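PDB 3GDC: multicopper oxidase from Arthrobacter sp. FB24, which probably couples the one-electron oxidation of phenolic or similar substrates to the reduction of dioxygen to water, as a copper-dependent laccase-type enzyme. Local coordinates for residues R35-V40 / P66-R71; I78-A83 / F117-D122; H229-G234 / I255-F260. All coordinates share one frame; numbering follows the deposited sequence.

Interaction 1 of 3, residues R35-V40 / P66-R71; sequences REWDIV and PTLWAR
Trp-37 and Leu-68 both turn CG away from their own carbonyl carbon to stand beside the backbone N (chi1 -62° for Trp-37), and this lays the CD2 methyl of Leu-68 over one face of the indole. That methyl stands 3.7 Å from the centroid of the five-membered ring, only 8° off its normal, a well-aimed CH-pi contact. A leucine suits the place because its branched end also reaches Ile-39: CD1 of Ile-39 meets CD2 of Leu-68 at 4.0 Å, the two chains approaching tip to tip. The far rim of the indole is used differently. CZ2 of Trp-37 lies 3.3 Å from the carbonyl O of Trp-69, which comes up to the ring edge in its plane; this buried oxygen has no hydrogen-bond partner, and CD of Arg-35 also presses on it at 3.2 Å. Further along, Arg-35 offers the face of its guanidinium to the indole of Trp-69. CZ3 of Trp-69 stands over it, 3.9 Å from NH2 of Arg-35, with the two planes 90° apart. Ala-70 leaves room for the arginine chain, its CB 3.9 Å from CD of Arg-35. The arginine's charge is answered by a salt bridge from NE to Asp-74, while NH1 bonds to the carbonyl of Arg-22. Segments 35-40 and 67-71 run antiparallel, their axes 8.9 Å apart at the closest, so strands 33-49 and 67-71 pack here through side chains rather than pairing edge to edge; strand 20-27 pairs with both, and strands 75-82 and 147-153 flank them.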
loop_
_atom_site.group_PDB
_atom_site.type_symbol
_atom_site.label_atom_id
_atom_site.label_comp_id
_atom_site.label_asym_id
_atom_site.label_seq_id
_atom_site.Cartn_x
_atom_site.Cartn_y
_atom_site.Cartn_z
ATOM N N ARG A 35 16.685 -9.250 -30.001
ATOM C CA ARG A 35 16.751 -7.823 -29.715
ATOM C C ARG A 35 17.905 -7.578 -28.751
ATOM O O ARG A 35 18.003 -8.254 -27.728
ATOM C CB ARG A 35 15.414 -7.381 -29.108
ATOM C CG ARG A 35 15.180 -5.906 -29.081
ATOM C CD ARG A 35 13.797 -5.598 -28.485
ATOM N NE ARG A 35 12.690 -6.110 -29.292
ATOM C CZ ARG A 35 12.155 -5.489 -30.343
ATOM N NH1 ARG A 35 12.604 -4.306 -30.738
ATOM N NH2 ARG A 35 11.146 -6.058 -31.000
ATOM N N GLU A 36 18.777 -6.630 -29.076
ATOM C CA GLU A 36 20.014 -6.418 -28.305
ATOM C C GLU A 36 20.291 -4.967 -27.938
ATOM O O GLU A 36 20.007 -4.048 -28.701
ATOM C CB GLU A 36 21.231 -6.967 -29.054
ATOM C CG GLU A 36 21.035 -8.365 -29.588
ATOM C CD GLU A 36 22.223 -8.837 -30.373
ATOM O OE1 GLU A 36 23.301 -8.994 -29.765
ATOM O OE2 GLU A 36 22.072 -9.053 -31.596
ATOM N N TRP A 37 20.890 -4.772 -26.768
ATOM C CA TRP A 37 21.266 -3.438 -26.332
ATOM C C TRP A 37 22.659 -3.463 -25.747
ATOM O O TRP A 37 23.080 -4.474 -25.181
ATOM C CB TRP A 37 20.330 -2.942 -25.230
ATOM C CG TRP A 37 18.889 -2.792 -25.576
ATOM C CD1 TRP A 37 18.270 -1.661 -26.005
ATOM C CD2 TRP A 37 17.866 -3.794 -25.461
ATOM N NE1 TRP A 37 16.929 -1.895 -26.181
ATOM C CE2 TRP A 37 16.652 -3.194 -25.851
ATOM C CE3 TRP A 37 17.861 -5.142 -25.074
ATOM C CZ2 TRP A 37 15.439 -3.889 -25.863
ATOM C CZ3 TRP A 37 16.656 -5.838 -25.083
ATOM C CH2 TRP A 37 15.458 -5.205 -25.470
ATOM N N ASP A 38 23.357 -2.339 -25.854
ATOM C CA ASP A 38 24.598 -2.135 -25.112
ATOM C C ASP A 38 24.322 -1.178 -23.965
ATOM O O ASP A 38 23.830 -0.064 -24.185
ATOM C CB ASP A 38 25.684 -1.521 -25.999
ATOM C CG ASP A 38 25.942 -2.329 -27.241
ATOM O OD1 ASP A 38 25.988 -3.567 -27.137
ATOM O OD2 ASP A 38 26.093 -1.720 -28.321
ATOM N N ILE A 39 24.641 -1.612 -22.751
ATOM C CA ILE A 39 24.412 -0.806 -21.554
ATOM C C ILE A 39 25.740 -0.712 -20.814
ATOM O O ILE A 39 26.407 -1.732 -20.575
ATOM C CB ILE A 39 23.298 -1.431 -20.656
ATOM C CG1 ILE A 39 21.941 -1.424 -21.391
ATOM C CG2 ILE A 39 23.205 -0.707 -19.306
ATOM C CD1 ILE A 39 20.724 -1.872 -20.553
ATOM N N VAL A 40 26.124 0.508 -20.449
ATOM C CA VAL A 40 27.384 0.746 -19.749
ATOM C C VAL A 40 27.117 1.454 -18.423
ATOM O O VAL A 40 26.411 2.467 -18.400
ATOM C CB VAL A 40 28.352 1.615 -20.597
ATOM C CG1 VAL A 40 29.676 1.826 -19.861
ATOM C CG2 VAL A 40 28.610 0.986 -21.981
ATOM N N PRO A 66 18.223 3.619 -19.641
ATOM C CA PRO A 66 17.407 3.368 -20.828
ATOM C C PRO A 66 16.103 2.644 -20.498
ATOM O O PRO A 66 16.090 1.717 -19.674
ATOM C CB PRO A 66 18.302 2.464 -21.683
ATOM C CG PRO A 66 19.688 2.839 -21.281
ATOM C CD PRO A 66 19.633 3.224 -19.831
ATOM N N THR A 67 15.013 3.062 -21.129
ATOM C CA THR A 67 13.778 2.310 -21.025
ATOM C C THR A 67 13.804 1.257 -22.132
ATOM O O THR A 67 13.662 1.588 -23.309
ATOM C CB THR A 67 12.547 3.216 -21.168
ATOM O OG1 THR A 67 12.607 4.238 -20.154
ATOM C CG2 THR A 67 11.277 2.403 -20.992
ATOM N N LEU A 68 14.026 0.004 -21.751
ATOM C CA LEU A 68 14.103 -1.081 -22.733
ATOM C C LEU A 68 12.703 -1.520 -23.128
ATOM O O LEU A 68 11.823 -1.670 -22.270
ATOM C CB LEU A 68 14.925 -2.259 -22.181
ATOM C CG LEU A 68 16.289 -1.942 -21.552
ATOM C CD1 LEU A 68 16.932 -3.234 -21.085
ATOM C CD2 LEU A 68 17.245 -1.176 -22.470
ATOM N N TRP A 69 12.485 -1.707 -24.428
ATOM C CA TRP A 69 11.181 -2.113 -24.949
ATOM C C TRP A 69 11.343 -3.388 -25.780
ATOM O O TRP A 69 12.224 -3.466 -26.630
ATOM C CB TRP A 69 10.592 -0.993 -25.816
ATOM C CG TRP A 69 9.193 -1.266 -26.301
ATOM C CD1 TRP A 69 8.027 -0.834 -25.726
ATOM C CD2 TRP A 69 8.811 -2.056 -27.435
ATOM N NE1 TRP A 69 6.943 -1.292 -26.447
ATOM C CE2 TRP A 69 7.399 -2.050 -27.497
ATOM C CE3 TRP A 69 9.530 -2.759 -28.418
ATOM C CZ2 TRP A 69 6.686 -2.724 -28.500
ATOM C CZ3 TRP A 69 8.820 -3.434 -29.410
ATOM C CH2 TRP A 69 7.414 -3.411 -29.442
ATOM N N ALA A 70 10.506 -4.380 -25.515
ATOM C CA ALA A 70 10.508 -5.615 -26.307
ATOM C C ALA A 70 9.089 -6.107 -26.518
ATOM O O ALA A 70 8.158 -5.647 -25.856
ATOM C CB ALA A 70 11.342 -6.670 -25.623
ATOM N N ARG A 71 8.915 -7.035 -27.457
ATOM C CA ARG A 71 7.644 -7.715 -27.608
ATOM C C ARG A 71 7.706 -9.097 -26.961
ATOM O O ARG A 71 8.729 -9.782 -27.035
ATOM C CB ARG A 71 7.297 -7.830 -29.085
ATOM C CG ARG A 71 5.848 -8.118 -29.362
ATOM C CD ARG A 71 5.789 -9.075 -30.518
ATOM N NE ARG A 71 4.709 -8.777 -31.448
ATOM C CZ ARG A 71 4.585 -9.359 -32.638
ATOM N NH1 ARG A 71 5.473 -10.265 -33.027
ATOM N NH2 ARG A 71 3.578 -9.031 -33.436
#

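Interaction 2 of 3, residues I78-A83 / F117-D122; sequences IHFTNA and FTYEFD
Ile-78 opens the pairing with a reciprocal pair of backbone bonds to Tyr-119: its N donates to Tyr-119 O at 2.8 Å, nearly straight at 168°, and its O receives Tyr-119 N at 2.9 Å. The same oxygen also takes a CA-H...O contact from Thr-118, 3.3 Å from CA of Thr-118 to O of Ile-78. His-79 comes next, in a non-hydrogen-bonded pair with Thr-118, where the side chains do the joining. They lie alongside each other and point the same way, with OG1 of Thr-118 meeting ND1 of His-79 at the ring edge, 3.0 Å away, in a hydrogen bond. The other ring nitrogen, NE2, bonds to Glu-36, so the imidazole is held at both nitrogens and its rotation is fixed. An alanine here has no imidazole to offer, which would probably leave the Thr-118 hydroxyl and the Glu-36 carboxylate without the mate that links them across the strands. Phe-80 returns to the buried face shared with Ile-78. Its N donates to Phe-117 O at 2.8 Å, and its O accepts from Phe-117 N. Because CG swings anti to the backbone N (chi1 180°), the ring runs beside that of Tyr-119, and CB of Phe-80 sits 3.8 Å from CE2 at the tyrosine's edge. Phe-117 in turn lays CD2 over the centre of the Tyr-119 ring. Antiparallel pairing of this kind builds the cupredoxin-type beta-sandwich of multicopper oxidases; here the side chain of Phe-80 lies about 7 Å from a bound copper ion, and Asn-82 touches the copper ligand His-88.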
loop_
_atom_site.group_PDB
_atom_site.type_symbol
_atom_site.label_atom_id
_atom_site.label_comp_id
_atom_site.label_asym_id
_atom_site.label_seq_id
_atom_site.Cartn_x
_atom_site.Cartn_y
_atom_site.Cartn_z
ATOM N N ILE A 78 21.411 -8.257 -23.378
ATOM C CA ILE A 78 21.902 -6.990 -22.857
ATOM C C ILE A 78 23.390 -7.107 -22.622
ATOM O O ILE A 78 23.820 -7.844 -21.739
ATOM C CB ILE A 78 21.194 -6.602 -21.540
ATOM C CG1 ILE A 78 19.680 -6.455 -21.764
ATOM C CG2 ILE A 78 21.825 -5.354 -20.938
ATOM C CD1 ILE A 78 19.287 -5.215 -22.463
ATOM N N HIS A 79 24.162 -6.387 -23.428
ATOM C CA HIS A 79 25.623 -6.408 -23.355
ATOM C C HIS A 79 26.060 -5.340 -22.376
ATOM O O HIS A 79 26.122 -4.153 -22.716
ATOM C CB HIS A 79 26.233 -6.143 -24.737
ATOM C CG HIS A 79 25.709 -7.054 -25.801
ATOM N ND1 HIS A 79 26.120 -8.364 -25.921
ATOM C CD2 HIS A 79 24.789 -6.856 -26.776
ATOM C CE1 HIS A 79 25.475 -8.937 -26.923
ATOM N NE2 HIS A 79 24.660 -8.043 -27.457
ATOM N N PHE A 80 26.333 -5.777 -21.155
ATOM C CA PHE A 80 26.672 -4.897 -20.048
ATOM C C PHE A 80 28.178 -4.729 -19.934
ATOM O O PHE A 80 28.916 -5.716 -19.946
ATOM C CB PHE A 80 26.113 -5.477 -18.741
ATOM C CG PHE A 80 26.409 -4.640 -17.523
ATOM C CD1 PHE A 80 26.101 -3.280 -17.499
ATOM C CD2 PHE A 80 26.973 -5.222 -16.389
ATOM C CE1 PHE A 80 26.356 -2.506 -16.357
ATOM C CE2 PHE A 80 27.232 -4.463 -15.248
ATOM C CZ PHE A 80 26.927 -3.100 -15.232
ATOM N N THR A 81 28.631 -3.481 -19.848
ATOM C CA THR A 81 30.024 -3.177 -19.517
ATOM C C THR A 81 30.050 -2.269 -18.294
ATOM O O THR A 81 29.282 -1.300 -18.215
ATOM C CB THR A 81 30.776 -2.503 -20.687
ATOM O OG1 THR A 81 30.803 -3.385 -21.810
ATOM C CG2 THR A 81 32.230 -2.157 -20.301
ATOM N N ASN A 82 30.914 -2.595 -17.340
ATOM C CA ASN A 82 31.071 -1.772 -16.149
ATOM C C ASN A 82 32.241 -0.824 -16.348
ATOM O O ASN A 82 33.400 -1.239 -16.292
ATOM C CB ASN A 82 31.266 -2.628 -14.882
ATOM C CG ASN A 82 31.330 -1.783 -13.617
ATOM O OD1 ASN A 82 31.203 -0.556 -13.678
ATOM N ND2 ASN A 82 31.527 -2.428 -12.472
ATOM N N ALA A 83 31.934 0.445 -16.611
ATOM C CA ALA A 83 32.959 1.476 -16.730
ATOM C C ALA A 83 33.054 2.350 -15.472
ATOM O O ALA A 83 33.712 3.392 -15.480
ATOM C CB ALA A 83 32.713 2.332 -17.983
ATOM N N PHE A 117 29.580 -8.429 -19.379
ATOM C CA PHE A 117 28.767 -9.631 -19.313
ATOM C C PHE A 117 27.519 -9.425 -20.142
ATOM O O PHE A 117 26.920 -8.350 -20.111
ATOM C CB PHE A 117 28.376 -9.955 -17.864
ATOM C CG PHE A 117 27.624 -11.245 -17.711
ATOM C CD1 PHE A 117 28.307 -12.460 -17.667
ATOM C CD2 PHE A 117 26.236 -11.255 -17.618
ATOM C CE1 PHE A 117 27.620 -13.662 -17.529
ATOM C CE2 PHE A 117 25.532 -12.458 -17.479
ATOM C CZ PHE A 117 26.225 -13.666 -17.432
ATOM N N THR A 118 27.138 -10.453 -20.887
ATOM C CA THR A 118 25.890 -10.423 -21.640
ATOM C C THR A 118 24.772 -11.175 -20.908
ATOM O O THR A 118 24.823 -12.400 -20.751
ATOM C CB THR A 118 26.071 -10.960 -23.076
ATOM O OG1 THR A 118 27.082 -10.197 -23.742
ATOM C CG2 THR A 118 24.760 -10.864 -23.866
ATOM N N TYR A 119 23.762 -10.425 -20.468
ATOM C CA TYR A 119 22.538 -11.000 -19.919
ATOM C C TYR A 119 21.667 -11.446 -21.074
ATOM O O TYR A 119 21.466 -10.690 -22.021
ATOM C CB TYR A 119 21.785 -9.986 -19.038
ATOM C CG TYR A 119 22.584 -9.560 -17.835
ATOM C CD1 TYR A 119 22.581 -10.329 -16.667
ATOM C CD2 TYR A 119 23.346 -8.388 -17.861
ATOM C CE1 TYR A 119 23.332 -9.945 -15.558
ATOM C CE2 TYR A 119 24.090 -7.991 -16.763
ATOM C CZ TYR A 119 24.073 -8.774 -15.613
ATOM O OH TYR A 119 24.812 -8.394 -14.520
ATOM N N GLU A 120 21.166 -12.675 -20.986
ATOM C CA GLU A 120 20.310 -13.270 -22.010
ATOM C C GLU A 120 19.081 -13.910 -21.381
ATOM O O GLU A 120 19.194 -14.651 -20.406
ATOM C CB GLU A 120 21.086 -14.336 -22.799
ATOM C CG GLU A 120 22.452 -13.876 -23.306
ATOM C CD GLU A 120 23.155 -14.921 -24.163
ATOM O OE1 GLU A 120 22.509 -15.925 -24.552
ATOM O OE2 GLU A 120 24.360 -14.725 -24.459
ATOM N N PHE A 121 17.914 -13.608 -21.941
ATOM C CA PHE A 121 16.646 -14.192 -21.528
ATOM C C PHE A 121 15.580 -13.861 -22.564
ATOM O O PHE A 121 15.808 -13.069 -23.478
ATOM C CB PHE A 121 16.216 -13.710 -20.123
ATOM C CG PHE A 121 16.467 -12.244 -19.879
ATOM C CD1 PHE A 121 15.626 -11.274 -20.420
ATOM C CD2 PHE A 121 17.542 -11.839 -19.110
ATOM C CE1 PHE A 121 15.862 -9.915 -20.190
ATOM C CE2 PHE A 121 17.790 -10.481 -18.888
ATOM C CZ PHE A 121 16.944 -9.527 -19.434
ATOM N N ASP A 122 14.414 -14.475 -22.422
ATOM C CA ASP A 122 13.290 -14.154 -23.283
ATOM C C ASP A 122 12.454 -13.041 -22.653
ATOM O O ASP A 122 12.477 -12.864 -21.439
ATOM C CB ASP A 122 12.451 -15.396 -23.549
ATOM C CG ASP A 122 13.184 -16.413 -24.425
ATOM O OD1 ASP A 122 14.033 -16.000 -25.242
ATOM O OD2 ASP A 122 12.904 -17.623 -24.297
#

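Interaction 3 of 3, residues H229-G234 / I255-F260; sequences HYYPTG and ILELRF
Tyr-231 and Ile-255 form a hydrogen-bonded antiparallel pair, and His-229 with Glu-257 forms another, so four backbone bonds join the strands; N of Tyr-231 to O of Ile-255 is 2.8 Å. The carbonyl of Tyr-231 is gripped twice, by N of Ile-255 and by N of Gly-234, which arrive from opposite faces of its plane. The second bond closes a type II turn. Glycine fits its end, since CD1 of Ile-255 packs 3.7 Å from the Gly-234 CA and a CB would collide with that methyl.

Among apolar contacts, CG of Tyr-230 lies anti to the backbone N (chi1 -177°), setting the ring across Leu-256, whose CD2 meets its edge in plane, 3.5 Å from Tyr-230 CD1. The hydroxyl of this buried tyrosine bonds to Gln-248.

The face of Tyr-231, Ile-255 and Glu-257 holds the polar side-chain contacts. Glu-257 crosses the ring of Tyr-231, with its carboxylate CD 3.7 Å from CE2 of Tyr-231 and the two planes 45° apart. One water donates to OE1 of Glu-257 and makes a weak hydrogen bond with the OH of Tyr-231; a second joins ND1 of His-229 to O of Glu-257. Arg-206 takes OE2 of Glu-257 in a salt bridge.

Within its mixed sheet, the pair sits between strands 205-211 and 241-243, and Thr-233 at the turn bonds to Thr-243 of a second subunit.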
loop_
_atom_site.group_PDB
_atom_site.type_symbol
_atom_site.label_atom_id
_atom_site.label_comp_id
_atom_site.label_asym_id
_atom_site.label_seq_id
_atom_site.Cartn_x
_atom_site.Cartn_y
_atom_site.Cartn_z
ATOM N N HIS A 229 -7.659 4.200 -15.524
ATOM C CA HIS A 229 -7.686 2.780 -15.229
ATOM C C HIS A 229 -6.277 2.342 -14.909
ATOM O O HIS A 229 -5.331 2.764 -15.573
ATOM C CB HIS A 229 -8.246 1.974 -16.404
ATOM C CG HIS A 229 -9.739 2.041 -16.507
ATOM N ND1 HIS A 229 -10.390 2.906 -17.358
ATOM C CD2 HIS A 229 -10.704 1.379 -15.829
ATOM C CE1 HIS A 229 -11.697 2.757 -17.217
ATOM N NE2 HIS A 229 -11.913 1.836 -16.293
ATOM N N TYR A 230 -6.129 1.532 -13.870
ATOM C CA TYR A 230 -4.807 1.096 -13.453
ATOM C C TYR A 230 -4.634 -0.415 -13.604
ATOM O O TYR A 230 -5.503 -1.192 -13.196
ATOM C CB TYR A 230 -4.517 1.530 -12.013
ATOM C CG TYR A 230 -3.133 1.177 -11.549
ATOM C CD1 TYR A 230 -2.007 1.788 -12.111
ATOM C CD2 TYR A 230 -2.938 0.240 -10.543
ATOM C CE1 TYR A 230 -0.725 1.463 -11.679
ATOM C CE2 TYR A 230 -1.660 -0.083 -10.104
ATOM C CZ TYR A 230 -0.566 0.527 -10.671
ATOM O OH TYR A 230 0.696 0.195 -10.244
ATOM N N TYR A 231 -3.508 -0.807 -14.190
ATOM C CA TYR A 231 -3.180 -2.207 -14.427
ATOM C C TYR A 231 -1.883 -2.535 -13.708
ATOM O O TYR A 231 -0.812 -2.235 -14.236
ATOM C CB TYR A 231 -2.972 -2.477 -15.923
ATOM C CG TYR A 231 -4.121 -2.123 -16.825
ATOM C CD1 TYR A 231 -4.912 -3.123 -17.384
ATOM C CD2 TYR A 231 -4.393 -0.800 -17.161
ATOM C CE1 TYR A 231 -5.957 -2.812 -18.222
ATOM C CE2 TYR A 231 -5.447 -0.470 -18.016
ATOM C CZ TYR A 231 -6.220 -1.483 -18.535
ATOM O OH TYR A 231 -7.253 -1.188 -19.380
ATOM N N PRO A 232 -1.972 -3.122 -12.498
ATOM C CA PRO A 232 -0.792 -3.414 -11.680
ATOM C C PRO A 232 0.179 -4.314 -12.438
ATOM O O PRO A 232 -0.234 -5.344 -12.969
ATOM C CB PRO A 232 -1.357 -4.161 -10.463
ATOM C CG PRO A 232 -2.808 -3.946 -10.481
ATOM C CD PRO A 232 -3.236 -3.492 -11.833
ATOM N N THR A 233 1.445 -3.899 -12.494
ATOM C CA THR A 233 2.523 -4.601 -13.209
ATOM C C THR A 233 2.283 -4.722 -14.733
ATOM O O THR A 233 3.109 -5.309 -15.443
ATOM C CB THR A 233 2.840 -5.995 -12.562
ATOM O OG1 THR A 233 2.666 -5.914 -11.134
ATOM C CG2 THR A 233 4.293 -6.430 -12.863
ATOM N N GLY A 234 1.160 -4.188 -15.221
ATOM C CA GLY A 234 0.777 -4.292 -16.628
ATOM C C GLY A 234 0.613 -5.714 -17.172
ATOM O O GLY A 234 0.602 -5.922 -18.389
ATOM N N ILE A 255 0.504 0.149 -15.318
ATOM C CA ILE A 255 0.087 0.989 -16.421
ATOM C C ILE A 255 -1.125 1.809 -16.005
ATOM O O ILE A 255 -2.058 1.268 -15.402
ATOM C CB ILE A 255 -0.263 0.156 -17.677
ATOM C CG1 ILE A 255 0.967 -0.649 -18.114
ATOM C CG2 ILE A 255 -0.775 1.066 -18.791
ATOM C CD1 ILE A 255 0.703 -1.648 -19.255
ATOM N N LEU A 256 -1.089 3.106 -16.315
ATOM C CA LEU A 256 -2.261 3.964 -16.173
ATOM C C LEU A 256 -2.769 4.316 -17.561
ATOM O O LEU A 256 -1.974 4.632 -18.451
ATOM C CB LEU A 256 -1.956 5.269 -15.427
ATOM C CG LEU A 256 -0.814 5.552 -14.449
ATOM C CD1 LEU A 256 -1.257 6.618 -13.458
ATOM C CD2 LEU A 256 -0.237 4.351 -13.720
ATOM N N GLU A 257 -4.084 4.277 -17.739
ATOM C CA GLU A 257 -4.699 4.670 -19.005
ATOM C C GLU A 257 -5.772 5.714 -18.768
ATOM O O GLU A 257 -6.643 5.534 -17.906
ATOM C CB GLU A 257 -5.309 3.464 -19.723
ATOM C CG GLU A 257 -4.293 2.407 -20.137
ATOM C CD GLU A 257 -4.861 1.399 -21.130
ATOM O OE1 GLU A 257 -6.063 1.493 -21.457
ATOM O OE2 GLU A 257 -4.093 0.519 -21.587
ATOM N N LEU A 258 -5.699 6.811 -19.511
ATOM C CA LEU A 258 -6.756 7.811 -19.448
ATOM C C LEU A 258 -6.932 8.630 -20.722
ATOM O O LEU A 258 -6.076 8.631 -21.597
ATOM C CB LEU A 258 -6.546 8.732 -18.242
ATOM C CG LEU A 258 -5.406 9.748 -18.249
ATOM C CD1 LEU A 258 -5.658 10.708 -17.097
ATOM C CD2 LEU A 258 -4.055 9.081 -18.081
ATOM N N ARG A 259 -8.071 9.319 -20.807
ATOM C CA ARG A 259 -8.320 10.324 -21.836
ATOM C C ARG A 259 -8.702 11.606 -21.100
ATOM O O ARG A 259 -9.621 11.588 -20.282
ATOM C CB ARG A 259 -9.472 9.898 -22.753
ATOM C CG ARG A 259 -9.291 8.546 -23.403
ATOM C CD ARG A 259 -10.533 8.142 -24.197
ATOM N NE ARG A 259 -10.338 6.869 -24.903
ATOM C CZ ARG A 259 -9.869 6.756 -26.146
ATOM N NH1 ARG A 259 -9.539 7.834 -26.852
ATOM N NH2 ARG A 259 -9.733 5.549 -26.692
ATOM N N PHE A 260 -7.997 12.699 -21.377
ATOM C CA PHE A 260 -8.267 13.983 -20.719
ATOM C C PHE A 260 -9.459 14.664 -21.399
ATOM O O PHE A 260 -9.370 15.012 -22.575
ATOM C CB PHE A 260 -7.051 14.893 -20.809
ATOM C CG PHE A 260 -5.888 14.461 -19.958
ATOM C CD1 PHE A 260 -5.680 15.033 -18.704
ATOM C CD2 PHE A 260 -4.977 13.512 -20.422
ATOM C CE1 PHE A 260 -4.593 14.652 -17.912
ATOM C CE2 PHE A 260 -3.882 13.130 -19.635
ATOM C CZ PHE A 260 -3.690 13.697 -18.385
HETATM O O HOH W 1 -9.164 4.879 -19.071
HETATM O O HOH W 2 -8.516 1.916 -20.107
#

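How the interactions relate
Starting from the N terminus, interaction 1 brings strand 67-71 back against strand 33-49, closing a loop of 25 residues. The chain then enters strand 75-82, and interaction 2 closes 33 residues more by pairing it with strand 116-122. Interaction 3, after a long gap, shuts a 20-residue loop. All three follow in series; none nests in or crosses another. The first two are neighbours: strands 33-49 and 75-82 lie side by side, with O of Trp-37 and N of His-79 2.8 Å apart in a probable hydrogen bond. Interaction 3 joins strands 228-232 and 253-258 within the second multicopper oxidase region, its centre about 30 Å from that of interaction 2.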